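Local coordinates for protein glia-derived nexin (Homo sapiens, PDB 4DY0) that inhibits serine proteases such as thrombin, trypsin and urokinase as a heparin-binding serpin, and promotes neurite extension by inhibiting thrombin, at residues 242-246 with 247-251; 287-290 with 291-294. All blocks are in the same frame, centred on the assembly; numbering follows the deposited sequence.

Contact 1 of 2, residues 242-246 with 247-251; sequences SSTPL and SAIIP
Two overlapping type I turns, Pro245 to Ala248 and Leu246 to Ile249, coil the loop between strand 232-239 and helix 255-262 of the serpin fold. The first closes where Ala248 N donates to Pro245 O at 2.9 Å, the second where Ile249 N donates to Leu246 O at 3.1 Å. In both the donor stands well above the carbonyl plane, yet the bonds are fairly straight at hydrogen. Leu246 O also takes a long, weak bond from Ile250 N, and it lies 3.3 Å from Ile250 CG2, so this oxygen is enclosed by the backbone and side chains that follow it. Leu246 itself has CG opposite its own N (chi1 -175°) and next to its carbonyl carbon, which lays CD1 along the later part of the turn. There CD1 meets Ile250 CG2 at 3.7 Å, the two side chains nearly perpendicular, and Ile249 CD1 at 3.9 Å. With an alanine at Leu246, both isoleucine methyls would probably lose this partner and a gap is likely to open beside Gln375 of strand 369-376, which Leu246 and Ile250 both touch. On the outer side, Pro245 CG rests against Ala248 CB at 3.9 Å, while Ser247 OG sits beside the proline ring, 3.6 Å from Pro245 CB. Thr244 reaches past these with its methyl, CG2, which meets Ile249 CG2 at 3.9 Å, roughly at right angles. Thr244 and Ile249 also pack on Pro239 at the end of strand 232-239, and Ala248 O is hydrogen-bonded by Asn216 ND2. The arrangement is that of consecutive type I turns, each bonded from residue i to i+3, with a buried leucine against strand 369-376 and Pro245 and Ser247 on the exposed side.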
loop_
_atom_site.group_PDB
_atom_site.type_symbol
_atom_site.label_atom_id
_atom_site.label_comp_id
_atom_site.label_asym_id
_atom_site.label_seq_id
_atom_site.Cartn_x
_atom_site.Cartn_y
_atom_site.Cartn_z
ATOM N N SER A 242 -7.603 -9.710 24.355
ATOM C CA SER A 242 -8.079 -8.345 24.194
ATOM C C SER A 242 -7.205 -7.369 24.972
ATOM O O SER A 242 -7.205 -6.174 24.696
ATOM C CB SER A 242 -9.545 -8.222 24.618
ATOM O OG SER A 242 -9.677 -8.184 26.029
ATOM N N SER A 243 -6.446 -7.886 25.932
ATOM C CA SER A 243 -5.540 -7.057 26.722
ATOM C C SER A 243 -4.226 -6.810 25.987
ATOM O O SER A 243 -3.318 -6.174 26.516
ATOM C CB SER A 243 -5.272 -7.701 28.084
ATOM O OG SER A 243 -4.816 -9.037 27.931
ATOM N N THR A 244 -4.126 -7.319 24.767
ATOM C CA THR A 244 -2.957 -7.080 23.933
ATOM C C THR A 244 -3.290 -6.037 22.874
ATOM O O THR A 244 -4.173 -6.259 22.048
ATOM C CB THR A 244 -2.506 -8.369 23.217
ATOM O OG1 THR A 244 -1.959 -9.284 24.171
ATOM C CG2 THR A 244 -1.456 -8.058 22.173
ATOM N N PRO A 245 -2.585 -4.896 22.890
ATOM C CA PRO A 245 -2.812 -3.889 21.856
ATOM C C PRO A 245 -2.189 -4.311 20.525
ATOM O O PRO A 245 -1.172 -5.010 20.512
ATOM C CB PRO A 245 -2.106 -2.645 22.414
ATOM C CG PRO A 245 -1.034 -3.189 23.305
ATOM C CD PRO A 245 -1.573 -4.474 23.877
ATOM N N LEU A 246 -2.805 -3.890 19.422
ATOM C CA LEU A 246 -2.284 -4.174 18.088
ATOM C C LEU A 246 -0.835 -3.739 17.973
ATOM O O LEU A 246 -0.044 -4.370 17.275
ATOM C CB LEU A 246 -3.115 -3.461 17.018
ATOM C CG LEU A 246 -2.741 -3.769 15.559
ATOM C CD1 LEU A 246 -2.848 -5.256 15.263
ATOM C CD2 LEU A 246 -3.616 -2.987 14.597
ATOM N N SER A 247 -0.492 -2.652 18.658
ATOM C CA SER A 247 0.858 -2.104 18.590
ATOM C C SER A 247 1.901 -3.064 19.151
ATOM O O SER A 247 3.085 -2.932 18.858
ATOM C CB SER A 247 0.936 -0.760 19.322
ATOM O OG SER A 247 0.568 -0.911 20.679
ATOM N N ALA A 248 1.459 -4.030 19.952
ATOM C CA ALA A 248 2.378 -4.995 20.554
ATOM C C ALA A 248 2.719 -6.177 19.639
ATOM O O ALA A 248 3.676 -6.904 19.898
ATOM C CB ALA A 248 1.835 -5.493 21.891
ATOM N N ILE A 249 1.950 -6.376 18.573
ATOM C CA ILE A 249 2.196 -7.528 17.704
ATOM C C ILE A 249 2.739 -7.182 16.313
ATOM O O ILE A 249 3.250 -8.054 15.613
ATOM C CB ILE A 249 0.942 -8.437 17.548
ATOM C CG1 ILE A 249 -0.146 -7.729 16.746
ATOM C CG2 ILE A 249 0.422 -8.887 18.905
ATOM C CD1 ILE A 249 -1.269 -8.639 16.319
ATOM N N ILE A 250 2.648 -5.918 15.917
ATOM C CA ILE A 250 3.030 -5.542 14.553
ATOM C C ILE A 250 4.495 -5.109 14.342
ATOM O O ILE A 250 4.959 -5.039 13.209
ATOM C CB ILE A 250 2.066 -4.493 13.966
ATOM C CG1 ILE A 250 2.216 -3.159 14.687
ATOM C CG2 ILE A 250 0.634 -4.982 14.074
ATOM C CD1 ILE A 250 1.130 -2.169 14.336
ATOM N N PRO A 251 5.230 -4.822 15.427
ATOM C CA PRO A 251 6.634 -4.456 15.234
ATOM C C PRO A 251 7.452 -5.578 14.588
ATOM O O PRO A 251 7.240 -6.749 14.887
ATOM C CB PRO A 251 7.131 -4.203 16.661
ATOM C CG PRO A 251 5.904 -3.861 17.439
ATOM C CD PRO A 251 4.812 -4.702 16.834
#

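Contact 2 of 2, residues 287-290 with 291-294; sequences EPLK and VLGI
Leu289 and Ile294 share nearly the same first torsion, -71° and -59°, each with its gamma carbon beside the backbone N and opposite the carbonyl carbon. With the chain turned back at Gly293, these torsions set the two side chains side by side, pointing the same way, and Leu289 CD2 lies 4.2 Å from Ile294 CD1. Leu292 CD1 reaches the same Leu289 methyl more loosely, at 4.4 Å. This apolar pairing across the end of a helix accompanies a Schellman motif. Ile294 N turns back to Leu289 O at 3.1 Å with a nearly straight bond, and Gly293 N reaches Lys290 O at 2.7 Å from well above that carbonyl's plane. Gly293 makes the reversal possible by taking a positive phi of 108°, where a CB would be jammed against Leu292 O. The turn before it keeps ordinary helical bonding: Val291 N donates to Glu287 O at 3.2 Å, in the carbonyl plane, and Leu292 N donates to Pro288 O. Leu289 O accepts a weak second bond from Leu292 N, besides that from Ile294 N. Ile294 O in turn comes back over Lys290, 3.5 Å from its CA in a CH...O contact. Beyond CG the lysine chain is fully extended and carries NZ to Glu287 OE2, at 3.3 Å, a weakly bonded salt bridge one turn back on the helix surface. Leu289 and Ile294 are buried, and both meet Leu43 of helix 36-47, while Ile294 also meets Leu58 and Val61 of helix 52-62. Pro288, Val291 and Leu292 pack on helix 5-26 at Gln18, Val19 and Gln22, so the short helix 286-291, which follows strand 266-284, ends with three longer helices around it.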
loop_
_atom_site.group_PDB
_atom_site.type_symbol
_atom_site.label_atom_id
_atom_site.label_comp_id
_atom_site.label_asym_id
_atom_site.label_seq_id
_atom_site.Cartn_x
_atom_site.Cartn_y
_atom_site.Cartn_z
ATOM N N GLU A 287 8.874 12.012 5.144
ATOM C CA GLU A 287 9.578 11.832 6.419
ATOM C C GLU A 287 10.075 10.402 6.666
ATOM O O GLU A 287 11.242 10.199 7.007
ATOM C CB GLU A 287 8.729 12.330 7.591
ATOM C CG GLU A 287 8.492 13.832 7.565
ATOM C CD GLU A 287 9.788 14.622 7.601
ATOM O OE1 GLU A 287 10.621 14.363 8.498
ATOM O OE2 GLU A 287 9.974 15.504 6.735
ATOM N N PRO A 288 9.191 9.408 6.504
ATOM C CA PRO A 288 9.611 8.023 6.674
ATOM C C PRO A 288 10.778 7.672 5.753
ATOM O O PRO A 288 11.699 6.960 6.161
ATOM C CB PRO A 288 8.364 7.229 6.280
ATOM C CG PRO A 288 7.232 8.150 6.576
ATOM C CD PRO A 288 7.743 9.526 6.256
ATOM N N LEU A 289 10.752 8.170 4.522
ATOM C CA LEU A 289 11.852 7.897 3.597
ATOM C C LEU A 289 13.177 8.477 4.104
ATOM O O LEU A 289 14.225 7.848 3.977
ATOM C CB LEU A 289 11.522 8.387 2.183
ATOM C CG LEU A 289 10.444 7.562 1.465
ATOM C CD1 LEU A 289 10.094 8.165 0.123
ATOM C CD2 LEU A 289 10.871 6.105 1.302
ATOM N N LYS A 290 13.132 9.673 4.682
ATOM C CA LYS A 290 14.324 10.263 5.282
ATOM C C LYS A 290 14.927 9.344 6.348
ATOM O O LYS A 290 16.137 9.134 6.385
ATOM C CB LYS A 290 14.001 11.610 5.922
ATOM C CG LYS A 290 13.612 12.709 4.956
ATOM C CD LYS A 290 13.456 14.030 5.710
ATOM C CE LYS A 290 12.939 15.133 4.805
ATOM N NZ LYS A 290 12.894 16.434 5.521
ATOM N N VAL A 291 14.080 8.809 7.222
ATOM C CA VAL A 291 14.539 7.923 8.287
ATOM C C VAL A 291 15.285 6.725 7.704
ATOM O O VAL A 291 16.207 6.195 8.332
ATOM C CB VAL A 291 13.366 7.428 9.161
ATOM C CG1 VAL A 291 13.819 6.309 10.100
ATOM C CG2 VAL A 291 12.754 8.587 9.937
ATOM N N LEU A 292 14.883 6.310 6.506
ATOM C CA LEU A 292 15.551 5.213 5.804
ATOM C C LEU A 292 16.871 5.647 5.172
ATOM O O LEU A 292 17.646 4.813 4.702
ATOM C CB LEU A 292 14.640 4.612 4.729
ATOM C CG LEU A 292 13.424 3.819 5.209
ATOM C CD1 LEU A 292 12.720 3.168 4.022
ATOM C CD2 LEU A 292 13.822 2.773 6.250
ATOM N N GLY A 293 17.122 6.951 5.155
ATOM C CA GLY A 293 18.380 7.474 4.634
ATOM C C GLY A 293 18.291 8.189 3.296
ATOM O O GLY A 293 19.315 8.547 2.716
ATOM N N ILE A 294 17.075 8.391 2.794
ATOM C CA ILE A 294 16.884 9.118 1.540
ATOM C C ILE A 294 16.555 10.573 1.844
ATOM O O ILE A 294 15.389 10.919 2.020
ATOM C CB ILE A 294 15.742 8.516 0.698
ATOM C CG1 ILE A 294 16.031 7.050 0.371
ATOM C CG2 ILE A 294 15.547 9.315 -0.582
ATOM C CD1 ILE A 294 14.807 6.275 -0.073
#

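Overall arrangement
From the N terminus, the chain first meets contact 1 (242-251), which coils the loop leaving strand 232-239, and then passes through helix 255-262 and the long strand 266-284 before contact 2 (287-294) ends helix 286-291. Each is a local turn complete in itself, so the two stand in series and neither nests in nor crosses the other. The centres of contact 1 and contact 2 are about 25 Å apart, and the nearest atoms of contact 1 and contact 2 about 13 Å apart. Contact 1 is packed against strands 232-239 and 369-376, whereas contact 2 belongs to the helical side, among helices 5-26, 36-47 and 52-62. Both lie away from the predicted reactive bond.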